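Local structure of periplasmic binding protein/LacI transcriptional regulator (Clostridium phytofermentans, 3BRS) at residues E183-Y188 against K210-E215. The protein probably binds a sugar as the substrate-binding component of a transport system, a member of the periplasmic binding protein/LacI family. Sequence-based numbering, arbitrary orientation.
Sequences ELLTKY and KDMSLE
Leu185 meets Met212 and Leu214 in a small apolar contact between the C-terminal turn of helix 174-187 and the end of helix 199-211 with the loop after it. Met212 reaches across with its terminal methyl, CE lying 3.9 Å from Leu185 CB. CG and SD run out extended (chi2 -179°), then a bend at chi3 (82°) brings CE to Leu185 and Thr186. Beside this, CD1 of Leu214 touches CD1 of Leu185 at 3.8 Å, the two leucines sliding past one another in opposite directions, one methyl each. The same methionine methyl comes to 4.1 Å from Thr186 OG1, the two side chains crossing at about a right angle. This is a van der Waals touch; the hydroxyl's hydrogen bond goes to Val182 O, one turn back in its own helix. Ser213, with positive phi (56°), closes helix 199-211 in a Schellman motif, and its N bonds to Lys210 O at 3.0 Å; Met212 and Leu214, the residues before and after it in sequence, both direct their CB toward segment 183-188, consistent with the turn of the chain at Ser213. Leu185 also packs on Ile191 and Met194 of strand 191-196 and on Val218, which ties this helix-helix seam to the sheet of one lobe of the periplasmic-binding-protein fold. The 139 Å² buried, both sides summed, is mostly apolar: the contact rests on dispersion and burial of apolar surface, with no hydrogen bond between the segments.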
loop_
_atom_site.group_PDB
_atom_site.type_symbol
_atom_site.label_atom_id
_atom_site.label_comp_id
_atom_site.label_asym_id
_atom_site.label_seq_id
_atom_site.Cartn_x
_atom_site.Cartn_y
_atom_site.Cartn_z
ATOM N N GLU A 183 -9.639 1.151 -21.005
ATOM C CA GLU A 183 -8.693 0.968 -22.139
ATOM C C GLU A 183 -8.279 -0.493 -22.306
ATOM O O GLU A 183 -8.341 -1.055 -23.405
ATOM C CB GLU A 183 -7.464 1.874 -21.976
ATOM C CG GLU A 183 -6.338 1.598 -22.991
ATOM C CD GLU A 183 -5.157 2.576 -22.860
ATOM O OE1 GLU A 183 -4.752 2.887 -21.703
ATOM O OE2 GLU A 183 -4.655 3.044 -23.919
ATOM N N LEU A 184 -7.906 -1.142 -21.219
ATOM C CA LEU A 184 -7.525 -2.547 -21.310
ATOM C C LEU A 184 -8.653 -3.441 -21.777
ATOM O O LEU A 184 -8.418 -4.284 -22.640
ATOM C CB LEU A 184 -7.022 -3.106 -19.958
ATOM C CG LEU A 184 -5.570 -3.015 -19.466
ATOM C CD1 LEU A 184 -4.927 -1.675 -19.759
ATOM C CD2 LEU A 184 -5.556 -3.331 -17.976
ATOM N N LEU A 185 -9.856 -3.327 -21.190
ATOM C CA LEU A 185 -10.935 -4.232 -21.616
ATOM C C LEU A 185 -11.466 -3.918 -23.049
ATOM O O LEU A 185 -12.034 -4.779 -23.721
ATOM C CB LEU A 185 -12.075 -4.270 -20.627
ATOM C CG LEU A 185 -11.737 -4.830 -19.278
ATOM C CD1 LEU A 185 -12.905 -4.629 -18.306
ATOM C CD2 LEU A 185 -11.351 -6.300 -19.311
ATOM N N THR A 186 -11.221 -2.710 -23.521
ATOM C CA THR A 186 -11.433 -2.424 -24.932
ATOM C C THR A 186 -10.417 -3.101 -25.843
ATOM O O THR A 186 -10.765 -3.618 -26.920
ATOM C CB THR A 186 -11.455 -0.943 -25.169
ATOM O OG1 THR A 186 -12.550 -0.422 -24.415
ATOM C CG2 THR A 186 -11.768 -0.673 -26.653
ATOM N N LYS A 187 -9.159 -3.088 -25.421
ATOM C CA LYS A 187 -8.079 -3.536 -26.278
ATOM C C LYS A 187 -7.843 -5.023 -26.185
ATOM O O LYS A 187 -7.335 -5.642 -27.115
ATOM C CB LYS A 187 -6.800 -2.766 -25.946
ATOM C CG LYS A 187 -5.634 -3.171 -26.794
ATOM C CD LYS A 187 -4.554 -2.078 -26.777
ATOM C CE LYS A 187 -3.398 -2.467 -27.685
ATOM N NZ LYS A 187 -2.669 -1.237 -28.118
ATOM N N TYR A 188 -8.201 -5.615 -25.057
ATOM C CA TYR A 188 -8.037 -7.045 -24.895
ATOM C C TYR A 188 -9.366 -7.660 -24.442
ATOM O O TYR A 188 -9.609 -7.839 -23.235
ATOM C CB TYR A 188 -6.864 -7.395 -23.956
ATOM C CG TYR A 188 -5.590 -6.558 -24.168
ATOM C CD1 TYR A 188 -4.662 -6.924 -25.135
ATOM C CD2 TYR A 188 -5.307 -5.441 -23.408
ATOM C CE1 TYR A 188 -3.501 -6.187 -25.349
ATOM C CE2 TYR A 188 -4.189 -4.696 -23.637
ATOM C CZ TYR A 188 -3.277 -5.082 -24.625
ATOM O OH TYR A 188 -2.106 -4.394 -24.912
ATOM N N LYS A 210 -18.479 -2.328 -14.224
ATOM C CA LYS A 210 -19.941 -2.185 -13.993
ATOM C C LYS A 210 -20.592 -1.394 -15.142
ATOM O O LYS A 210 -21.652 -1.772 -15.679
ATOM C CB LYS A 210 -20.158 -1.379 -12.703
ATOM C CG LYS A 210 -21.497 -1.710 -11.996
ATOM C CD LYS A 210 -22.164 -0.446 -11.462
ATOM C CE LYS A 210 -23.335 -0.772 -10.501
ATOM N NZ LYS A 210 -24.139 -1.976 -10.914
ATOM N N ASP A 211 -19.897 -0.305 -15.548
ATOM C CA ASP A 211 -20.388 0.629 -16.561
ATOM C C ASP A 211 -20.319 0.028 -17.929
ATOM O O ASP A 211 -20.979 0.510 -18.876
ATOM C CB ASP A 211 -19.592 1.938 -16.552
ATOM C CG ASP A 211 -19.912 2.842 -15.320
ATOM O OD1 ASP A 211 -19.195 3.851 -15.195
ATOM O OD2 ASP A 211 -20.862 2.574 -14.495
ATOM N N MET A 212 -19.459 -0.976 -18.054
ATOM C CA MET A 212 -19.243 -1.676 -19.315
ATOM C C MET A 212 -20.224 -2.816 -19.400
ATOM O O MET A 212 -20.310 -3.445 -20.422
ATOM C CB MET A 212 -17.758 -2.128 -19.423
ATOM C CG MET A 212 -16.813 -0.939 -19.806
ATOM S SD MET A 212 -15.092 -1.408 -19.979
ATOM C CE MET A 212 -15.079 -2.067 -21.635
ATOM N N SER A 213 -20.984 -3.079 -18.343
ATOM C CA SER A 213 -21.885 -4.264 -18.300
ATOM C C SER A 213 -21.134 -5.578 -18.544
ATOM O O SER A 213 -21.641 -6.487 -19.197
ATOM C CB SER A 213 -23.039 -4.109 -19.265
ATOM O OG SER A 213 -23.939 -3.133 -18.759
ATOM N N LEU A 214 -19.942 -5.696 -17.946
ATOM C CA LEU A 214 -19.073 -6.881 -18.027
ATOM C C LEU A 214 -19.063 -7.747 -16.764
ATOM O O LEU A 214 -18.234 -8.636 -16.635
ATOM C CB LEU A 214 -17.640 -6.395 -18.305
ATOM C CG LEU A 214 -17.483 -5.902 -19.735
ATOM C CD1 LEU A 214 -16.112 -5.374 -20.151
ATOM C CD2 LEU A 214 -17.871 -7.101 -20.617
ATOM N N GLU A 215 -19.988 -7.511 -15.835
ATOM C CA GLU A 215 -19.841 -8.063 -14.475
ATOM C C GLU A 215 -20.032 -9.585 -14.380
ATOM O O GLU A 215 -19.699 -10.211 -13.347
ATOM C CB GLU A 215 -20.657 -7.272 -13.408
ATOM C CG GLU A 215 -22.101 -7.775 -13.137
ATOM C CD GLU A 215 -23.079 -7.537 -14.300
ATOM O OE1 GLU A 215 -22.784 -6.666 -15.177
ATOM O OE2 GLU A 215 -24.145 -8.224 -14.322
#